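Local atomic coordinates of alginate lyase (PDB entry 6KFN), a protein that cleaves alginate, the polyuronate, by an eliminative lyase reaction, probably binding the chain along one face of a right-handed parallel beta-helix. Residues A[74-79]-A[95-100]; A[119-124]-A[147-152]; A[163-168]-A[188-193]. All coordinates share one frame; numbering follows the deposited sequence. Where two conformers were deposited one is given.

Contact 1 of 3, residues A[74-79]-A[95-100]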
loop_
_atom_site.group_PDB
_atom_site.type_symbol
_atom_site.label_atom_id
_atom_site.label_comp_id
_atom_site.label_asym_id
_atom_site.label_seq_id
_atom_site.Cartn_x
_atom_site.Cartn_y
_atom_site.Cartn_z
ATOM N N SER A 74 8.747 9.525 -4.442
ATOM C CA SER A 74 9.765 8.823 -5.188
ATOM C C SER A 74 9.325 8.608 -6.634
ATOM O O SER A 74 10.099 8.793 -7.576
ATOM C CB SER A 74 10.123 7.491 -4.576
ATOM O OG SER A 74 10.380 7.574 -3.167
ATOM N N LEU A 75 8.053 8.250 -6.823
ATOM C CA LEU A 75 7.487 8.014 -8.142
ATOM C C LEU A 75 6.014 8.386 -8.099
ATOM O O LEU A 75 5.293 7.976 -7.194
ATOM C CB LEU A 75 7.672 6.542 -8.517
ATOM C CG LEU A 75 7.190 6.127 -9.912
ATOM C CD1 LEU A 75 8.012 6.835 -11.036
ATOM C CD2 LEU A 75 7.250 4.630 -10.076
ATOM N N TYR A 76 5.573 9.137 -9.115
ATOM C CA TYR A 76 4.180 9.579 -9.253
ATOM C C TYR A 76 3.667 8.992 -10.562
ATOM O O TYR A 76 4.158 9.365 -11.632
ATOM C CB TYR A 76 4.110 11.103 -9.277
ATOM C CG TYR A 76 2.736 11.706 -9.379
ATOM C CD1 TYR A 76 1.625 11.125 -8.815
ATOM C CD2 TYR A 76 2.536 12.899 -10.048
ATOM C CE1 TYR A 76 0.371 11.738 -8.861
ATOM C CE2 TYR A 76 1.304 13.517 -10.101
ATOM C CZ TYR A 76 0.221 12.931 -9.520
ATOM O OH TYR A 76 -0.984 13.566 -9.600
ATOM N N VAL A 77 2.689 8.088 -10.489
ATOM C CA VAL A 77 2.172 7.369 -11.647
ATOM C C VAL A 77 0.777 7.904 -11.937
ATOM O O VAL A 77 -0.109 7.820 -11.090
ATOM C CB VAL A 77 2.129 5.853 -11.392
ATOM C CG1 VAL A 77 1.700 5.139 -12.680
ATOM C CG2 VAL A 77 3.465 5.322 -10.890
ATOM N N THR A 78 0.581 8.417 -13.164
ATOM C CA THR A 78 -0.679 8.968 -13.616
ATOM C C THR A 78 -1.168 8.340 -14.901
ATOM O O THR A 78 -2.210 8.758 -15.405
ATOM C CB THR A 78 -0.635 10.495 -13.745
ATOM O OG1 THR A 78 0.453 10.846 -14.591
ATOM C CG2 THR A 78 -0.474 11.166 -12.399
ATOM N N GLY A 79 -0.462 7.354 -15.429
ATOM C CA GLY A 79 -0.884 6.616 -16.604
ATOM C C GLY A 79 -1.147 5.156 -16.243
ATOM O O GLY A 79 -0.919 4.691 -15.136
ATOM N N GLY A 95 6.079 7.420 -1.049
ATOM C CA GLY A 95 6.876 6.521 -1.849
ATOM C C GLY A 95 6.389 6.495 -3.300
ATOM O O GLY A 95 6.999 7.081 -4.185
ATOM N N ILE A 96 5.256 5.820 -3.505
ATOM C CA ILE A 96 4.608 5.773 -4.810
ATOM C C ILE A 96 3.201 6.321 -4.646
ATOM O O ILE A 96 2.422 5.817 -3.839
ATOM C CB ILE A 96 4.575 4.363 -5.410
ATOM C CG1 ILE A 96 5.943 3.750 -5.442
ATOM C CG2 ILE A 96 3.955 4.432 -6.807
ATOM C CD1 ILE A 96 5.975 2.315 -5.986
ATOM N N MET A 97 2.880 7.350 -5.412
ATOM C CA MET A 97 1.539 7.903 -5.494
ATOM C C MET A 97 0.991 7.568 -6.866
ATOM O O MET A 97 1.649 7.840 -7.873
ATOM C CB MET A 97 1.571 9.427 -5.303
ATOM C CG MET A 97 0.208 10.118 -5.421
ATOM S SD MET A 97 -0.976 9.729 -4.118
ATOM C CE MET A 97 -0.201 10.532 -2.759
ATOM N N LEU A 98 -0.214 6.983 -6.910
ATOM C CA LEU A 98 -0.943 6.727 -8.154
ATOM C C LEU A 98 -2.173 7.611 -8.171
ATOM O O LEU A 98 -2.960 7.577 -7.240
ATOM C CB LEU A 98 -1.351 5.257 -8.239
ATOM C CG LEU A 98 -0.080 4.363 -8.057
ATOM C CD1 LEU A 98 0.172 3.864 -6.653
ATOM C CD2 LEU A 98 -0.331 3.175 -9.001
ATOM N N ASP A 99 -2.308 8.428 -9.217
ATOM C CA ASP A 99 -3.502 9.235 -9.462
ATOM C C ASP A 99 -4.097 8.791 -10.793
ATOM O O ASP A 99 -3.420 8.843 -11.824
ATOM C CB ASP A 99 -3.254 10.729 -9.500
ATOM C CG ASP A 99 -3.354 11.436 -8.176
ATOM O OD1 ASP A 99 -4.088 10.960 -7.291
ATOM O OD2 ASP A 99 -2.805 12.573 -8.080
ATOM N N HIS A 100 -5.369 8.376 -10.759
ATOM C CA HIS A 100 -6.079 7.925 -11.958
ATOM C C HIS A 100 -5.224 7.005 -12.818
ATOM O O HIS A 100 -5.210 7.106 -14.039
ATOM C CB HIS A 100 -6.737 9.062 -12.739
ATOM C CG HIS A 100 -5.823 10.159 -13.155
ATOM N ND1 HIS A 100 -4.922 10.047 -14.192
ATOM C CD2 HIS A 100 -5.683 11.403 -12.643
ATOM C CE1 HIS A 100 -4.271 11.188 -14.298
ATOM N NE2 HIS A 100 -4.709 12.027 -13.385
#
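Tyr76 and Asp99 meet where strands 73-77 and 94-99 run side by side as successive rungs of the right-handed parallel beta-helix. Tyr76 OH donates to Asp99 OD2 at 2.6 Å, and the carboxylate oxygen receives it on its anti lone pair; the ring and carboxylate planes stand 77° apart. The ring reaches this partner because CG is anti to the backbone N of Tyr76 (chi1 -178°), which carries it along the sheet beside Met97. There Tyr76 CE1 packs on Met97 CG at 3.8 Å, the two side chains pointing the same way, while Thr78 CG2 sits above one face of the ring toward its rim.

Beneath these groups the backbones pair in parallel register, Leu75 with Ile96, Tyr76 with Met97 and Val77 with Leu98. Val77 N to Met97 O is short and nearly straight (2.8 Å, 170°); Met97 N to Leu75 O and Asp99 N to Val77 O continue the ladder, and Leu75 N is held by Gly95 O. On the face that carries Leu75 and Val77, the branched side chains repeat down the stack, with Val77 CG2 against Ile96 CG2 at 4.2 Å; Ile84 of strand 82-85 packs against both Leu75 and Val77.

Further out, Asp99 is positioned by Arg122 on the next rung: OD1 forms a salt bridge with Arg122 NE, while the same carboxylate takes the tyrosine hydroxyl on OD2. Thr78 CG2 also lies 4.0 Å from Asp99 CB.

Contact 2 of 3, residues A[119-124]-A[147-152]. With NA (sodium ion), chain B.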
loop_
_atom_site.group_PDB
_atom_site.type_symbol
_atom_site.label_atom_id
_atom_site.label_comp_id
_atom_site.label_asym_id
_atom_site.label_seq_id
_atom_site.Cartn_x
_atom_site.Cartn_y
_atom_site.Cartn_z
ATOM N N VAL A 119 2.657 3.812 -0.111
ATOM C CA VAL A 119 1.988 3.656 -1.403
ATOM C C VAL A 119 0.580 4.189 -1.254
ATOM O O VAL A 119 -0.105 3.837 -0.289
ATOM C CB VAL A 119 1.969 2.188 -1.857
ATOM C CG1 VAL A 119 1.185 1.993 -3.171
ATOM C CG2 VAL A 119 3.402 1.674 -2.013
ATOM N N HIS A 120 0.115 4.981 -2.213
ATOM C CA HIS A 120 -1.230 5.536 -2.156
ATOM C C HIS A 120 -1.902 5.384 -3.514
ATOM O O HIS A 120 -1.417 5.905 -4.517
ATOM C CB HIS A 120 -1.166 6.988 -1.753
ATOM C CG HIS A 120 -2.478 7.620 -1.374
ATOM N ND1 HIS A 120 -2.510 8.664 -0.512
ATOM C CD2 HIS A 120 -3.779 7.340 -1.663
ATOM C CE1 HIS A 120 -3.760 9.066 -0.333
ATOM N NE2 HIS A 120 -4.543 8.301 -1.055
ATOM N N PHE A 121 -3.012 4.630 -3.544
ATOM C CA PHE A 121 -3.870 4.511 -4.725
ATOM C C PHE A 121 -4.941 5.603 -4.631
ATOM O O PHE A 121 -5.773 5.558 -3.725
ATOM C CB PHE A 121 -4.560 3.154 -4.772
ATOM C CG PHE A 121 -3.617 1.975 -4.790
ATOM C CD1 PHE A 121 -3.079 1.548 -5.965
ATOM C CD2 PHE A 121 -3.287 1.309 -3.638
ATOM C CE1 PHE A 121 -2.220 0.467 -6.010
ATOM C CE2 PHE A 121 -2.432 0.228 -3.662
ATOM C CZ PHE A 121 -1.892 -0.206 -4.877
ATOM N N ARG A 122 -4.892 6.603 -5.515
ATOM C CA ARG A 122 -5.740 7.788 -5.355
ATOM C C ARG A 122 -6.449 8.126 -6.653
ATOM O O ARG A 122 -6.046 7.746 -7.763
ATOM C CB ARG A 122 -4.863 8.960 -4.854
ATOM C CG ARG A 122 -5.634 10.130 -4.266
ATOM C CD ARG A 122 -4.744 11.180 -3.636
ATOM N NE ARG A 122 -3.980 11.887 -4.660
ATOM C CZ ARG A 122 -3.100 12.839 -4.389
ATOM N NH1 ARG A 122 -2.888 13.247 -3.151
ATOM N NH2 ARG A 122 -2.420 13.407 -5.381
ATOM N N ASP A 123 -7.513 8.921 -6.508
ATOM C CA ASP A 123 -8.175 9.544 -7.652
ATOM C C ASP A 123 -8.569 8.506 -8.700
ATOM O O ASP A 123 -8.261 8.607 -9.876
ATOM C CB ASP A 123 -7.335 10.675 -8.247
ATOM C CG ASP A 123 -8.094 11.571 -9.182
ATOM O OD1 ASP A 123 -9.323 11.664 -9.065
ATOM O OD2 ASP A 123 -7.438 12.231 -10.019
ATOM N N GLY A 124 -9.308 7.489 -8.230
ATOM C CA GLY A 124 -9.871 6.507 -9.146
ATOM C C GLY A 124 -8.921 5.403 -9.577
ATOM O O GLY A 124 -9.326 4.558 -10.375
ATOM N N GLU A 147 0.853 5.646 6.840
ATOM C CA GLU A 147 0.350 4.332 6.461
ATOM C C GLU A 147 1.346 3.625 5.552
ATOM O O GLU A 147 2.076 4.243 4.785
ATOM C CB GLU A 147 -0.994 4.442 5.735
ATOM C CG GLU A 147 -2.111 5.033 6.580
ATOM C CD GLU A 147 -2.166 6.538 6.693
ATOM O OE1 GLU A 147 -1.348 7.252 6.098
ATOM O OE2 GLU A 147 -3.068 7.033 7.414
ATOM N N GLY A 148 1.341 2.296 5.613
ATOM C CA GLY A 148 2.103 1.537 4.642
ATOM C C GLY A 148 1.530 1.677 3.238
ATOM O O GLY A 148 2.205 2.107 2.300
ATOM N N ILE A 149 0.262 1.296 3.131
ATOM C CA ILE A 149 -0.512 1.362 1.906
ATOM C C ILE A 149 -1.844 2.059 2.247
ATOM O O ILE A 149 -2.522 1.693 3.211
ATOM C CB ILE A 149 -0.765 -0.015 1.288
ATOM C CG1 ILE A 149 0.570 -0.747 1.075
ATOM C CG2 ILE A 149 -1.562 0.115 0.001
ATOM C CD1 ILE A 149 0.428 -2.164 0.596
ATOM N N TYR A 150 -2.195 3.033 1.424
ATOM C CA TYR A 150 -3.361 3.900 1.626
ATOM C C TYR A 150 -4.199 3.781 0.354
ATOM O O TYR A 150 -3.700 4.055 -0.742
ATOM C CB TYR A 150 -2.869 5.315 1.856
ATOM C CG TYR A 150 -3.845 6.325 2.378
ATOM C CD1 TYR A 150 -4.968 6.719 1.689
ATOM C CD2 TYR A 150 -3.532 7.011 3.512
ATOM C CE1 TYR A 150 -5.783 7.749 2.141
ATOM C CE2 TYR A 150 -4.356 8.051 3.983
ATOM C CZ TYR A 150 -5.483 8.394 3.289
ATOM O OH TYR A 150 -6.240 9.457 3.700
ATOM N N VAL A 151 -5.439 3.301 0.493
ATOM C CA VAL A 151 -6.282 3.019 -0.665
ATOM C C VAL A 151 -7.452 3.995 -0.672
ATOM O O VAL A 151 -8.317 3.924 0.197
ATOM C CB VAL A 151 -6.766 1.563 -0.673
ATOM C CG1 VAL A 151 -7.384 1.229 -2.038
ATOM C CG2 VAL A 151 -5.664 0.567 -0.304
ATOM N N GLY A 152 -7.493 4.897 -1.662
ATOM C CA GLY A 152 -8.566 5.862 -1.798
ATOM C C GLY A 152 -8.330 7.144 -1.041
ATOM O O GLY A 152 -7.202 7.555 -0.790
HETATM NA NA NA B . -4.832 6.230 8.727
HETATM O O HOH W 1 -5.808 8.343 8.024
HETATM O O HOH W 2 -3.743 7.287 10.585
HETATM O O HOH W 3 -6.533 5.831 10.331
#
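His120 lies against Tyr150 and also reaches past it to the backbone of Gly152, tying two rungs of the parallel beta-helix together through a side chain as well as the main chain. Its NE2 donates to Gly152 O at 2.8 Å, the acceptor lying 19° out of the imidazole plane. The other nitrogen, ND1, is satisfied by Glu117 OE2, so both ring nitrogens are engaged, which should hold the imidazole in one rotation. With CG anti to the backbone N in both residues (chi1 -168° in His120), the rings project the same way and form an offset stack, centroids 4.1 Å apart and planes at 30°. Tyr150 CD1 lies over one face of the imidazole toward its rim, and Arg122 CD approaches the opposite face. Replacing His120 by alanine is likely to leave Gly152 O without its side-chain donor and Glu117 OE2 without its partner, and to open a gap beside the Tyr150 ring.

At the start of segment 147-152, Glu147 OE2 binds a sodium ion at 2.3 Å; three waters, Glu182 and Asp185 complete its shell. The ion probably offsets mutual repulsion among the three acidic side chains.

The main-chain polar groups are met in turn: Val119 N by Gly148 O, Tyr150 N by Val119 O at 2.8 Å, Phe121 N by Tyr150 O, and Gly152 N by Phe121 O. Gly152 O takes the histidine bond, and the backbone angles of this residue themselves call for glycine. On the other face Phe121 CE2 packs against Ile149 CG2 at 3.8 Å, edge-on to the ring. Beyond this ladder, the imidazole of His120 couples the carboxylate of Glu117 to the main-chain carbonyl of Gly152 on the next rung.

Contact 3 of 3, residues A[163-168]-A[188-193]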
loop_
_atom_site.group_PDB
_atom_site.type_symbol
_atom_site.label_atom_id
_atom_site.label_comp_id
_atom_site.label_asym_id
_atom_site.label_seq_id
_atom_site.Cartn_x
_atom_site.Cartn_y
_atom_site.Cartn_z
ATOM N N LYS A 163 -13.164 8.898 -5.434
ATOM C CA LYS A 163 -13.091 7.952 -4.318
ATOM C C LYS A 163 -12.918 6.518 -4.779
ATOM O O LYS A 163 -12.533 5.642 -3.976
ATOM C CB LYS A 163 -14.379 8.066 -3.487
ATOM C CG LYS A 163 -15.622 7.471 -4.157
ATOM C CD LYS A 163 -16.880 7.831 -3.422
ATOM C CE LYS A 163 -18.076 7.065 -3.950
ATOM N NZ LYS A 163 -19.384 7.586 -3.459
ATOM N N SER A 164 -13.250 6.220 -6.033
ATOM C CA SER A 164 -13.376 4.836 -6.501
ATOM C C SER A 164 -12.026 4.265 -6.957
ATOM O O SER A 164 -11.821 3.910 -8.123
ATOM C CB SER A 164 -14.403 4.761 -7.620
ATOM O OG SER A 164 -15.702 5.149 -7.165
ATOM N N ALA A 165 -11.107 4.156 -5.997
ATOM C CA ALA A 165 -9.837 3.467 -6.204
ATOM C C ALA A 165 -10.099 1.997 -5.896
ATOM O O ALA A 165 -9.957 1.533 -4.759
ATOM C CB ALA A 165 -8.764 4.060 -5.292
ATOM N N ASP A 166 -10.560 1.272 -6.926
ATOM C CA ASP A 166 -11.267 0.017 -6.758
ATOM C C ASP A 166 -10.466 -1.182 -7.265
ATOM O O ASP A 166 -9.655 -1.083 -8.192
ATOM C CB ASP A 166 -12.601 0.077 -7.485
ATOM C CG ASP A 166 -13.613 1.046 -6.800
ATOM O OD1 ASP A 166 -13.342 1.542 -5.697
ATOM O OD2 ASP A 166 -14.690 1.297 -7.382
ATOM N N ARG A 167 -10.757 -2.342 -6.660
ATOM C CA ARG A 167 -10.223 -3.614 -7.118
ATOM C C ARG A 167 -8.697 -3.648 -7.110
ATOM O O ARG A 167 -8.078 -4.361 -7.889
ATOM C CB ARG A 167 -10.797 -4.029 -8.494
ATOM C CG ARG A 167 -12.314 -4.117 -8.501
ATOM C CD ARG A 167 -12.860 -4.365 -9.936
ATOM N NE ARG A 167 -12.504 -3.302 -10.846
ATOM C CZ ARG A 167 -13.019 -2.085 -10.886
ATOM N NH1 ARG A 167 -14.147 -1.806 -10.245
ATOM N NH2 ARG A 167 -12.432 -1.141 -11.587
ATOM N N ASN A 168 -8.085 -2.900 -6.192
ATOM C CA ASN A 168 -6.645 -2.966 -6.027
ATOM C C ASN A 168 -6.280 -4.139 -5.137
ATOM O O ASN A 168 -6.984 -4.481 -4.197
ATOM C CB ASN A 168 -6.120 -1.645 -5.452
ATOM C CG ASN A 168 -6.343 -0.511 -6.419
ATOM O OD1 ASN A 168 -5.853 -0.565 -7.556
ATOM N ND2 ASN A 168 -7.055 0.532 -5.997
ATOM N N GLU A 188 -13.133 4.674 2.881
ATOM C CA GLU A 188 -14.495 4.806 2.401
ATOM C C GLU A 188 -14.484 5.224 0.939
ATOM O O GLU A 188 -13.699 6.071 0.513
ATOM C CB GLU A 188 -15.260 5.814 3.265
ATOM C CG GLU A 188 -14.677 7.240 3.334
ATOM C CD GLU A 188 -13.681 7.525 4.460
ATOM O OE1 GLU A 188 -12.917 6.613 4.859
ATOM O OE2 GLU A 188 -13.688 8.693 4.908
ATOM N N GLY A 189 -15.421 4.653 0.179
ATOM C CA GLY A 189 -15.563 4.917 -1.244
ATOM C C GLY A 189 -14.906 3.901 -2.149
ATOM O O GLY A 189 -15.254 3.828 -3.322
ATOM N N THR A 190 -13.930 3.147 -1.612
ATOM C CA THR A 190 -13.283 2.097 -2.382
ATOM C C THR A 190 -14.088 0.816 -2.306
ATOM O O THR A 190 -14.723 0.518 -1.285
ATOM C CB THR A 190 -11.849 1.840 -1.893
ATOM O OG1 THR A 190 -11.848 1.217 -0.590
ATOM C CG2 THR A 190 -11.003 3.094 -1.900
ATOM N N VAL A 191 -14.008 0.033 -3.381
ATOM C CA VAL A 191 -14.699 -1.241 -3.488
ATOM C C VAL A 191 -13.729 -2.313 -3.953
ATOM O O VAL A 191 -13.016 -2.123 -4.925
ATOM C CB VAL A 191 -15.889 -1.127 -4.463
ATOM C CG1 VAL A 191 -16.533 -2.401 -4.704
ATOM C CG2 VAL A 191 -16.900 -0.090 -3.979
ATOM N N GLY A 192 -13.749 -3.463 -3.273
ATOM C CA GLY A 192 -13.107 -4.651 -3.794
ATOM C C GLY A 192 -11.619 -4.800 -3.531
ATOM O O GLY A 192 -10.946 -5.564 -4.217
ATOM N N THR A 193 -11.084 -4.062 -2.565
ATOM C CA THR A 193 -9.671 -4.184 -2.222
ATOM C C THR A 193 -9.396 -5.589 -1.705
ATOM O O THR A 193 -10.121 -6.078 -0.837
ATOM C CB THR A 193 -9.317 -3.167 -1.130
ATOM O OG1 THR A 193 -9.709 -1.847 -1.526
ATOM C CG2 THR A 193 -7.813 -3.138 -0.876
HETATM O O HOH W 4 -11.790 6.497 -1.471
HETATM O O HOH W 5 -9.116 -1.015 -4.170
#
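Gly189 runs flush against Lys163 where two loops of the beta-helix meet, the lysine CB, CG and CD all lying near the glycine CA. A side chain here would clash with Lys163 CB, and at these backbone angles a CB would also press on the preceding carbonyl O. That carbonyl belongs to Glu188, and a water lies within hydrogen-bonding distance of both Glu188 O and Lys163 O. Thr190 turns its methyl to the other loop, CG2 lying 3.4 Å from Ala165 O. With OG1 set between the backbone N and the carbonyl carbon (chi1 70°), its hydroxyl bonds instead to Lys187 O.

Val191 is gripped at both ends of its backbone. Its N-H bonds to Asp166 OD1, with Val191 N 2.8 Å away and well above the carboxylate plane (62°), while Val191 O accepts from Arg167 N at 2.9 Å, in the carbonyl plane. Gly192 follows with positive phi, its O approached by Arg167 CA in a CA-H...O contact. Thr193 OG1 lies 2.8 Å from the oxygen of a second water, which donates to Ala165 O and accepts from Asn168 N.

Direct bonds are therefore few, and the loops are joined largely through Asp166, a backbone pair and two bridging waters. With two direct hydrogen bonds across the segments and ordered waters beside them, water probably makes up part of the junction.

Overall arrangement
The three contacts come one after another along the chain and follow the long axis of the right-handed beta-helix. Contacts 1 and 2 belong to the same parallel sheet, in which strands 73-77, 94-99, 119-122 and 149-151 are consecutive; their centres are 10 Å apart, and strands 94-99 and 119-122 join them directly, with Leu98 O 2.8 Å from Arg122 N. Contact 3 lies in the loops that follow strands 149-151 and 184-186, its centre 10 Å from that of contact 2 and 16 Å from that of contact 1. It touches contact 2 through Thr190 and Ala165, so successive coils adjoin both in the sheet and at its turns.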